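Local coordinates for B-agarase (Agarivorans gilvus, PDB 5Z6P), which is a glycoside hydrolase family 50 beta-agarase that probably hydrolyses beta-galactosidic linkages in agarose, at residues F95-D100 with S204-Q209; R479-A484 with K603-K608; E597-V602 with H613-C618. One frame throughout, in Å; residues are numbered along the deposited sequence.

Interaction 1: residues F95-D100 with S204-Q209; sequences FCFAFD and SNFRLQ
Asp-100 and Arg-207 meet across two antiparallel strands, the carboxylate and guanidinium planes turned 67° apart. Arg-207 NH1 donates to Asp-100 OD1 at 3.1 Å, arriving from above the carboxylate plane although the oxygen lies nearly in the guanidinium plane; a longer bond from NH2 to the same oxygen is weak. CG of Arg-207 is tucked between its backbone N and carbonyl carbon (chi1 66°), and from there the chain runs extended to NE, lifting the guanidinium off the sheet on the side of Ala-98, whose CB lies over one of its faces. Two bonds within its own strand fix its rotation: NE to Gln-209 OE1 (2.8 Å) and NH1 to Asn-205 O (2.9 Å). Ser-136 OG binds both Asp-100 OD1 and Arg-207 NH2, tying the two ends of the salt bridge together.

The opposite face of the strand pair is apolar. CB of Phe-99 sits over one face of the Phe-206 ring, a CH-pi contact 3.9 Å from the centroid, while the two rings, 27° from parallel, are slid apart and barely overlap. Phe-97 CZ comes to the edge of the same ring, 3.7 Å from Phe-206 CD2. Farther along, Leu-208 CD2 packs 3.7 Å from Phe-95 CE2, the two side chains running side by side.

Between these layers the backbones form hydrogen-bonded antiparallel pairs: Cys-96 with Gln-209, Ala-98 with Arg-207 and Asp-100 with Ser-204. The register slips by one residue between the last two, a beta bulge at which Asn-205 has positive phi. In this agarase CBM-like region, strand 135-140 pairs with the other edge of strand 95-103, while the backbones of Leu-37 and Leu-39 hydrogen-bond to Leu-208 and Phe-206 on the far edge of 199-210.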
loop_
_atom_site.group_PDB
_atom_site.type_symbol
_atom_site.label_atom_id
_atom_site.label_comp_id
_atom_site.label_asym_id
_atom_site.label_seq_id
_atom_site.Cartn_x
_atom_site.Cartn_y
_atom_site.Cartn_z
ATOM N N PHE A 95 7.600 8.985 -27.907
ATOM C CA PHE A 95 7.567 7.560 -28.234
ATOM C C PHE A 95 7.359 6.646 -27.024
ATOM O O PHE A 95 7.510 7.064 -25.876
ATOM C CB PHE A 95 8.870 7.165 -28.925
ATOM C CG PHE A 95 10.027 7.037 -27.985
ATOM C CD1 PHE A 95 10.736 8.154 -27.587
ATOM C CD2 PHE A 95 10.395 5.805 -27.484
ATOM C CE1 PHE A 95 11.784 8.043 -26.722
ATOM C CE2 PHE A 95 11.450 5.686 -26.606
ATOM C CZ PHE A 95 12.147 6.805 -26.224
ATOM N N CYS A 96 7.043 5.386 -27.311
ATOM C CA CYS A 96 6.970 4.333 -26.303
ATOM C C CYS A 96 7.907 3.160 -26.612
ATOM O O CYS A 96 8.132 2.797 -27.770
ATOM C CB CYS A 96 5.548 3.788 -26.181
ATOM S SG CYS A 96 4.280 4.998 -25.793
ATOM N N PHE A 97 8.454 2.572 -25.560
ATOM C CA PHE A 97 8.985 1.227 -25.656
ATOM C C PHE A 97 7.776 0.289 -25.621
ATOM O O PHE A 97 6.907 0.424 -24.768
ATOM C CB PHE A 97 9.971 0.933 -24.523
ATOM C CG PHE A 97 10.348 -0.511 -24.415
ATOM C CD1 PHE A 97 11.257 -1.069 -25.293
ATOM C CD2 PHE A 97 9.779 -1.317 -23.443
ATOM C CE1 PHE A 97 11.599 -2.412 -25.199
ATOM C CE2 PHE A 97 10.115 -2.661 -23.346
ATOM C CZ PHE A 97 11.024 -3.205 -24.224
ATOM N N ALA A 98 7.698 -0.636 -26.568
ATOM C CA ALA A 98 6.510 -1.460 -26.709
ATOM C C ALA A 98 6.841 -2.918 -27.023
ATOM O O ALA A 98 7.917 -3.236 -27.518
ATOM C CB ALA A 98 5.615 -0.895 -27.779
ATOM N N PHE A 99 5.901 -3.798 -26.712
ATOM C CA PHE A 99 5.995 -5.199 -27.096
ATOM C C PHE A 99 4.617 -5.827 -27.005
ATOM O O PHE A 99 3.712 -5.279 -26.383
ATOM C CB PHE A 99 6.989 -5.959 -26.211
ATOM C CG PHE A 99 6.650 -5.933 -24.747
ATOM C CD1 PHE A 99 7.125 -4.918 -23.932
ATOM C CD2 PHE A 99 5.869 -6.925 -24.183
ATOM C CE1 PHE A 99 6.821 -4.891 -22.590
ATOM C CE2 PHE A 99 5.569 -6.903 -22.840
ATOM C CZ PHE A 99 6.036 -5.877 -22.051
ATOM N N ASP A 100 4.457 -6.983 -27.622
ATOM C CA ASP A 100 3.189 -7.688 -27.539
ATOM C C ASP A 100 3.351 -8.851 -26.592
ATOM O O ASP A 100 4.441 -9.390 -26.478
ATOM C CB ASP A 100 2.734 -8.162 -28.917
ATOM C CG ASP A 100 2.396 -7.011 -29.842
ATOM O OD1 ASP A 100 2.199 -5.882 -29.344
ATOM O OD2 ASP A 100 2.326 -7.235 -31.064
ATOM N N SER A 204 6.734 -10.972 -28.056
ATOM C CA SER A 204 7.111 -10.778 -29.444
ATOM C C SER A 204 7.055 -9.270 -29.749
ATOM O O SER A 204 6.512 -8.484 -28.988
ATOM C CB SER A 204 6.175 -11.599 -30.373
ATOM O OG SER A 204 4.873 -11.039 -30.325
ATOM N N ASN A 205 7.636 -8.884 -30.873
ATOM C CA ASN A 205 7.389 -7.586 -31.457
ATOM C C ASN A 205 7.835 -6.406 -30.607
ATOM O O ASN A 205 7.204 -5.354 -30.597
ATOM C CB ASN A 205 5.908 -7.528 -31.753
ATOM C CG ASN A 205 5.447 -8.552 -32.801
ATOM O OD1 ASN A 205 4.659 -8.148 -33.664
ATOM N ND2 ASN A 205 6.165 -9.689 -32.944
ATOM N N PHE A 206 8.991 -6.575 -29.982
ATOM C CA PHE A 206 9.683 -5.480 -29.326
ATOM C C PHE A 206 10.019 -4.419 -30.358
ATOM O O PHE A 206 10.511 -4.725 -31.440
ATOM C CB PHE A 206 10.966 -5.950 -28.606
ATOM C CG PHE A 206 10.713 -6.828 -27.416
ATOM C CD1 PHE A 206 10.593 -8.193 -27.572
ATOM C CD2 PHE A 206 10.581 -6.289 -26.149
ATOM C CE1 PHE A 206 10.356 -9.008 -26.502
ATOM C CE2 PHE A 206 10.335 -7.112 -25.065
ATOM C CZ PHE A 206 10.229 -8.470 -25.250
ATOM N N ARG A 207 9.758 -3.167 -29.992
ATOM C CA ARG A 207 9.818 -2.048 -30.910
ATOM C C ARG A 207 9.819 -0.729 -30.169
ATOM O O ARG A 207 9.458 -0.668 -28.994
ATOM C CB ARG A 207 8.626 -2.088 -31.858
ATOM C CG ARG A 207 7.293 -1.880 -31.161
ATOM C CD ARG A 207 6.169 -2.486 -31.954
ATOM N NE ARG A 207 4.856 -2.191 -31.405
ATOM C CZ ARG A 207 4.104 -3.062 -30.739
ATOM N NH1 ARG A 207 4.537 -4.286 -30.529
ATOM N NH2 ARG A 207 2.913 -2.708 -30.286
ATOM N N LEU A 208 10.228 0.323 -30.873
ATOM C CA LEU A 208 9.978 1.686 -30.446
ATOM C C LEU A 208 8.796 2.186 -31.261
ATOM O O LEU A 208 8.736 1.974 -32.473
ATOM C CB LEU A 208 11.212 2.567 -30.644
ATOM C CG LEU A 208 12.384 2.177 -29.740
ATOM C CD1 LEU A 208 13.634 2.926 -30.112
ATOM C CD2 LEU A 208 12.045 2.430 -28.285
ATOM N N GLN A 209 7.839 2.813 -30.590
ATOM C CA GLN A 209 6.621 3.238 -31.251
ATOM C C GLN A 209 6.286 4.681 -30.928
ATOM O O GLN A 209 6.253 5.073 -29.767
ATOM C CB GLN A 209 5.460 2.328 -30.859
ATOM C CG GLN A 209 4.182 2.617 -31.611
ATOM C CD GLN A 209 3.352 1.372 -31.831
ATOM O OE1 GLN A 209 3.869 0.326 -32.232
ATOM N NE2 GLN A 209 2.055 1.479 -31.584
#

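Interaction 2: residues R479-A484 with K603-K608; sequences RFRQRA and KQELKK
Arg-481 reaches from helix 479-484 to Gln-604 and Glu-605 on helix 603-608. Its CG stands anti to the backbone N (chi1 -174°), which sends the chain out from CB toward the neighbouring helix. CG then passes 3.3 Å from Glu-605 OE2, and CD follows at 3.4 Å from the same oxygen, so the aliphatic part of the arginine lies against the carboxylate it will bind. A bend at the third torsion swings the guanidinium round: NE remains more distant, whereas NH1 turns back to form a salt bridge with Glu-605 OE2 at 2.8 Å. The oxygen lies in the guanidinium plane and accepts through its anti lone pair, with the carboxylate plane 74° from that of the guanidinium.

The two helix segments run in the same general sense, inclined at 38° with axes 9.7 Å apart, and belong to helices 478-495 and 581-609 of the beta-galactosidase family region, consistent with neighbouring outer helices of a (beta/alpha)8 barrel. Ala-484 CB touches Glu-605 CG, the apolar part of the contact; elsewhere on the helix pair Phe-480 packs on Val-601 and Val-602.

At the tip of Arg-481, NH1 and NH2 together grip one atom, Gln-604 OE1. The NH2 bond is 2.9 Å and nearly along the C=O axis; the NH1 bond is 3.1 Å and more bent. Glu-605 OE2 accepts a second charged donor, Lys-608 NZ, from its syn side at 2.9 Å, completing a salt-bridge network in which the shared carboxylate probably offsets the nearness of the two cationic groups, with Arg-481 NH1 and Lys-608 NZ 4.1 Å apart.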
loop_
_atom_site.group_PDB
_atom_site.type_symbol
_atom_site.label_atom_id
_atom_site.label_comp_id
_atom_site.label_asym_id
_atom_site.label_seq_id
_atom_site.Cartn_x
_atom_site.Cartn_y
_atom_site.Cartn_z
ATOM N N ARG A 479 10.018 14.962 25.210
ATOM C CA ARG A 479 8.810 15.421 24.547
ATOM C C ARG A 479 8.105 14.284 23.780
ATOM O O ARG A 479 6.899 14.258 23.727
ATOM C CB ARG A 479 9.115 16.588 23.603
ATOM C CG ARG A 479 9.353 17.917 24.330
ATOM C CD ARG A 479 9.615 19.020 23.316
ATOM N NE ARG A 479 10.877 18.792 22.630
ATOM C CZ ARG A 479 11.347 19.561 21.655
ATOM N NH1 ARG A 479 12.508 19.277 21.093
ATOM N NH2 ARG A 479 10.656 20.614 21.242
ATOM N N PHE A 480 8.856 13.353 23.210
ATOM C CA PHE A 480 8.231 12.252 22.476
ATOM C C PHE A 480 7.274 11.473 23.382
ATOM O O PHE A 480 6.138 11.194 23.002
ATOM C CB PHE A 480 9.260 11.287 21.881
ATOM C CG PHE A 480 8.637 10.045 21.300
ATOM C CD1 PHE A 480 7.839 10.131 20.164
ATOM C CD2 PHE A 480 8.799 8.801 21.913
ATOM C CE1 PHE A 480 7.246 9.016 19.640
ATOM C CE2 PHE A 480 8.190 7.681 21.401
ATOM C CZ PHE A 480 7.426 7.780 20.253
ATOM N N ARG A 481 7.742 11.161 24.588
ATOM C CA ARG A 481 6.952 10.421 25.564
ATOM C C ARG A 481 5.654 11.167 25.887
ATOM O O ARG A 481 4.588 10.569 25.931
ATOM C CB ARG A 481 7.753 10.159 26.858
ATOM C CG ARG A 481 7.001 9.257 27.821
ATOM C CD ARG A 481 7.744 9.012 29.144
ATOM N NE ARG A 481 8.843 8.069 29.022
ATOM C CZ ARG A 481 8.711 6.746 29.018
ATOM N NH1 ARG A 481 7.510 6.188 29.124
ATOM N NH2 ARG A 481 9.785 5.976 28.931
ATOM N N GLN A 482 5.750 12.482 26.078
ATOM C CA GLN A 482 4.561 13.288 26.328
ATOM C C GLN A 482 3.577 13.241 25.158
ATOM O O GLN A 482 2.377 13.231 25.374
ATOM C CB GLN A 482 4.928 14.747 26.624
ATOM C CG GLN A 482 5.699 14.924 27.895
ATOM C CD GLN A 482 5.020 14.238 29.045
ATOM O OE1 GLN A 482 3.914 14.593 29.411
ATOM N NE2 GLN A 482 5.662 13.216 29.594
ATOM N N ARG A 483 4.083 13.236 23.931
ATOM C CA ARG A 483 3.202 13.180 22.768
ATOM C C ARG A 483 2.585 11.776 22.644
ATOM O O ARG A 483 1.424 11.640 22.263
ATOM C CB ARG A 483 3.945 13.572 21.485
ATOM C CG ARG A 483 4.441 15.034 21.441
ATOM C CD ARG A 483 3.341 16.027 21.764
ATOM N NE ARG A 483 2.152 15.763 20.966
ATOM C CZ ARG A 483 0.920 16.069 21.344
ATOM N NH1 ARG A 483 0.712 16.660 22.508
ATOM N NH2 ARG A 483 -0.104 15.774 20.558
ATOM N N ALA A 484 3.355 10.746 22.981
ATOM C CA ALA A 484 2.824 9.380 22.979
ATOM C C ALA A 484 1.679 9.281 23.980
ATOM O O ALA A 484 0.658 8.687 23.678
ATOM C CB ALA A 484 3.910 8.350 23.298
ATOM N N LYS A 603 4.958 1.355 24.039
ATOM C CA LYS A 603 4.381 0.278 24.860
ATOM C C LYS A 603 4.037 0.794 26.262
ATOM O O LYS A 603 2.931 0.590 26.767
ATOM C CB LYS A 603 5.347 -0.916 24.952
ATOM C CG LYS A 603 4.811 -2.111 25.713
ATOM C CD LYS A 603 5.935 -3.023 26.172
ATOM C CE LYS A 603 5.418 -4.235 26.956
ATOM N NZ LYS A 603 5.455 -5.508 26.163
ATOM N N GLN A 604 4.988 1.487 26.880
ATOM C CA GLN A 604 4.815 1.930 28.265
ATOM C C GLN A 604 3.642 2.885 28.419
ATOM O O GLN A 604 2.837 2.734 29.325
ATOM C CB GLN A 604 6.096 2.581 28.793
ATOM C CG GLN A 604 7.143 1.557 29.173
ATOM C CD GLN A 604 8.402 2.173 29.701
ATOM O OE1 GLN A 604 8.670 3.343 29.470
ATOM N NE2 GLN A 604 9.201 1.374 30.407
ATOM N N GLU A 605 3.560 3.867 27.534
ATOM C CA GLU A 605 2.494 4.849 27.612
ATOM C C GLU A 605 1.149 4.184 27.325
ATOM O O GLU A 605 0.157 4.519 27.959
ATOM C CB GLU A 605 2.750 6.014 26.648
ATOM C CG GLU A 605 3.977 6.825 27.021
ATOM C CD GLU A 605 3.914 7.345 28.440
ATOM O OE1 GLU A 605 2.882 7.917 28.819
ATOM O OE2 GLU A 605 4.883 7.171 29.183
ATOM N N LEU A 606 1.116 3.236 26.390
ATOM C CA LEU A 606 -0.126 2.501 26.139
ATOM C C LEU A 606 -0.566 1.745 27.397
ATOM O O LEU A 606 -1.709 1.820 27.791
ATOM C CB LEU A 606 0.023 1.526 24.964
ATOM C CG LEU A 606 -0.321 2.169 23.619
ATOM C CD1 LEU A 606 0.024 1.258 22.473
ATOM C CD2 LEU A 606 -1.783 2.536 23.570
ATOM N N LYS A 607 0.359 1.041 28.030
ATOM C CA LYS A 607 -0.008 0.179 29.153
ATOM C C LYS A 607 -0.375 0.974 30.401
ATOM O O LYS A 607 -1.116 0.465 31.228
ATOM C CB LYS A 607 1.110 -0.822 29.480
ATOM C CG LYS A 607 1.435 -1.831 28.360
ATOM C CD LYS A 607 0.216 -2.647 27.898
ATOM C CE LYS A 607 0.572 -3.641 26.784
ATOM N NZ LYS A 607 -0.581 -4.517 26.378
ATOM N N LYS A 608 0.094 2.221 30.527
ATOM C CA LYS A 608 -0.249 3.034 31.701
ATOM C C LYS A 608 -1.729 3.359 31.721
ATOM O O LYS A 608 -2.323 3.492 32.783
ATOM C CB LYS A 608 0.535 4.359 31.748
ATOM C CG LYS A 608 2.035 4.266 32.127
ATOM C CD LYS A 608 2.698 5.650 32.021
ATOM C CE LYS A 608 4.214 5.567 32.001
ATOM N NZ LYS A 608 4.844 6.910 32.106
#

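Interaction 3: residues E597-V602 with H613-C618; sequences EYFRVV and HLYLGC
Tyr-615 drives its phenol end into the side of helix 597-602, where the contacts are mostly apolar. Val-602 CG1 lies 3.4 Å from Tyr-615 CZ, with the two side chains crossing at about a right angle. CG of Tyr-615 is anti to its backbone N (chi1 169°), which points the ring at the helix and brings OH to the edge of the Phe-599 ring, 3.5 Å from CD1.

The sulfur-aromatic contact uses another part of that edge. Cys-618 SG lies near the plane of the Phe-599 ring, 3.5 Å from CZ and 4.7 Å from the ring centroid. One face of the same ring is occupied by Tyr-598 CD2, over its centre, and the ring also meets Trp-512.

Polar bridging between the segments is supplied by a water, water 1, among buried side chains. It donates to Tyr-598 OH at 2.7 Å and is hydrogen-bonded to Tyr-615 OH at 2.9 Å, lying in the plane of the Tyr-615 ring. Tyr-598 OH has a further partner in Asp-507.

The short, weakly bonded strand 614-615 runs parallel beside strand 501-506, and helix 581-609 lies against both, Tyr-598 and Val-602 also touching Ile-506. A helix leading directly into a parallel strand that it packs against is consistent with an alpha-to-beta step of the (beta/alpha)8 barrel expected for this glycoside hydrolase family.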
loop_
_atom_site.group_PDB
_atom_site.type_symbol
_atom_site.label_atom_id
_atom_site.label_comp_id
_atom_site.label_asym_id
_atom_site.label_seq_id
_atom_site.Cartn_x
_atom_site.Cartn_y
_atom_site.Cartn_z
ATOM N N GLU A 597 13.927 1.703 21.697
ATOM C CA GLU A 597 13.413 2.749 22.568
ATOM C C GLU A 597 12.103 3.350 22.053
ATOM O O GLU A 597 11.257 3.691 22.845
ATOM C CB GLU A 597 14.444 3.869 22.753
ATOM C CG GLU A 597 14.055 4.909 23.808
ATOM C CD GLU A 597 14.123 4.388 25.258
ATOM O OE1 GLU A 597 14.464 3.212 25.487
ATOM O OE2 GLU A 597 13.831 5.167 26.181
ATOM N N TYR A 598 11.940 3.499 20.739
ATOM C CA TYR A 598 10.636 3.922 20.225
ATOM C C TYR A 598 9.553 2.936 20.714
ATOM O O TYR A 598 8.545 3.327 21.284
ATOM C CB TYR A 598 10.628 4.008 18.691
ATOM C CG TYR A 598 9.225 4.104 18.080
ATOM C CD1 TYR A 598 8.594 5.329 17.909
ATOM C CD2 TYR A 598 8.544 2.958 17.675
ATOM C CE1 TYR A 598 7.295 5.410 17.349
ATOM C CE2 TYR A 598 7.277 3.017 17.126
ATOM C CZ TYR A 598 6.647 4.240 16.959
ATOM O OH TYR A 598 5.383 4.260 16.420
ATOM N N PHE A 599 9.782 1.646 20.499
ATOM C CA PHE A 599 8.763 0.667 20.833
ATOM C C PHE A 599 8.562 0.565 22.341
ATOM O O PHE A 599 7.439 0.336 22.787
ATOM C CB PHE A 599 9.102 -0.692 20.215
ATOM C CG PHE A 599 8.970 -0.721 18.708
ATOM C CD1 PHE A 599 7.724 -0.602 18.104
ATOM C CD2 PHE A 599 10.083 -0.874 17.900
ATOM C CE1 PHE A 599 7.589 -0.629 16.718
ATOM C CE2 PHE A 599 9.960 -0.882 16.509
ATOM C CZ PHE A 599 8.696 -0.763 15.921
ATOM N N ARG A 600 9.629 0.773 23.118
ATOM C CA ARG A 600 9.545 0.721 24.583
ATOM C C ARG A 600 8.680 1.853 25.113
ATOM O O ARG A 600 7.810 1.636 25.965
ATOM C CB ARG A 600 10.951 0.779 25.241
ATOM C CG ARG A 600 10.963 0.563 26.773
ATOM C CD ARG A 600 12.393 0.660 27.428
ATOM N NE ARG A 600 12.749 2.059 27.640
ATOM C CZ ARG A 600 12.491 2.748 28.747
ATOM N NH1 ARG A 600 11.914 2.168 29.790
ATOM N NH2 ARG A 600 12.823 4.024 28.815
ATOM N N VAL A 601 8.912 3.065 24.608
ATOM C CA VAL A 601 8.188 4.228 25.117
ATOM C C VAL A 601 6.699 4.123 24.762
ATOM O O VAL A 601 5.842 4.309 25.625
ATOM C CB VAL A 601 8.769 5.560 24.585
ATOM C CG1 VAL A 601 7.871 6.701 24.950
ATOM C CG2 VAL A 601 10.192 5.796 25.144
ATOM N N VAL A 602 6.401 3.783 23.512
ATOM C CA VAL A 602 5.014 3.615 23.091
ATOM C C VAL A 602 4.330 2.516 23.907
ATOM O O VAL A 602 3.253 2.730 24.414
ATOM C CB VAL A 602 4.882 3.282 21.592
ATOM C CG1 VAL A 602 3.414 2.960 21.249
ATOM C CG2 VAL A 602 5.404 4.432 20.722
ATOM N N HIS A 613 -5.168 -3.973 26.727
ATOM C CA HIS A 613 -5.389 -4.012 25.291
ATOM C C HIS A 613 -4.094 -4.255 24.534
ATOM O O HIS A 613 -3.045 -3.724 24.891
ATOM C CB HIS A 613 -6.033 -2.717 24.810
ATOM C CG HIS A 613 -7.481 -2.587 25.156
ATOM N ND1 HIS A 613 -7.914 -2.126 26.377
ATOM C CD2 HIS A 613 -8.598 -2.844 24.432
ATOM C CE1 HIS A 613 -9.235 -2.108 26.396
ATOM N NE2 HIS A 613 -9.675 -2.535 25.226
ATOM N N LEU A 614 -4.193 -5.041 23.470
ATOM C CA LEU A 614 -3.060 -5.404 22.650
ATOM C C LEU A 614 -2.445 -4.212 21.933
ATOM O O LEU A 614 -3.140 -3.370 21.363
ATOM C CB LEU A 614 -3.479 -6.469 21.627
ATOM C CG LEU A 614 -3.912 -7.814 22.233
ATOM C CD1 LEU A 614 -4.353 -8.789 21.160
ATOM C CD2 LEU A 614 -2.802 -8.431 23.060
ATOM N N TYR A 615 -1.125 -4.144 21.990
ATOM C CA TYR A 615 -0.375 -3.157 21.236
ATOM C C TYR A 615 0.151 -3.845 19.976
ATOM O O TYR A 615 0.931 -4.798 20.053
ATOM C CB TYR A 615 0.751 -2.570 22.097
ATOM C CG TYR A 615 1.763 -1.735 21.353
ATOM C CD1 TYR A 615 1.398 -0.938 20.277
ATOM C CD2 TYR A 615 3.096 -1.751 21.732
ATOM C CE1 TYR A 615 2.347 -0.175 19.596
ATOM C CE2 TYR A 615 4.033 -1.009 21.074
ATOM C CZ TYR A 615 3.664 -0.221 20.001
ATOM O OH TYR A 615 4.634 0.507 19.366
ATOM N N LEU A 616 -0.289 -3.358 18.821
ATOM C CA LEU A 616 -0.110 -4.083 17.572
ATOM C C LEU A 616 0.991 -3.536 16.687
ATOM O O LEU A 616 1.111 -3.938 15.547
ATOM C CB LEU A 616 -1.426 -4.101 16.790
ATOM C CG LEU A 616 -2.635 -4.617 17.571
ATOM C CD1 LEU A 616 -3.882 -4.369 16.768
ATOM C CD2 LEU A 616 -2.533 -6.090 17.945
ATOM N N GLY A 617 1.798 -2.615 17.203
ATOM C CA GLY A 617 2.955 -2.172 16.446
ATOM C C GLY A 617 2.736 -1.003 15.502
ATOM O O GLY A 617 1.823 -0.204 15.692
ATOM N N CYS A 618 3.590 -0.898 14.488
ATOM C CA CYS A 618 3.654 0.301 13.658
ATOM C C CYS A 618 3.486 0.062 12.167
ATOM O O CYS A 618 3.781 0.947 11.359
ATOM C CB CYS A 618 4.987 1.014 13.877
ATOM S SG CYS A 618 6.406 0.025 13.425
HETATM O O HOH W 1 4.049 1.914 16.858
#

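From the N terminus, interaction 1 comes first: strands 95-100 and 204-209 close a loop of 103 intervening residues, nearly half of them strand and none helix, inside the CBM-like region. It is complete before the others begin, its centre 50 Å or more from theirs across the centre of the chain. Interaction 2 brings 479-484 to 603-608 over a mainly helical excursion of 118 residues. Interaction 3 opens within that excursion, at 597-602, and closes a short loop of 10 residues, seven helical, beyond it at 613-618, so the two cross. Both use helix 581-609, joining it to helix 478-495 and strand 614-615; their centres are 9 Å apart, and Leu-606 packs on Tyr-615 between them.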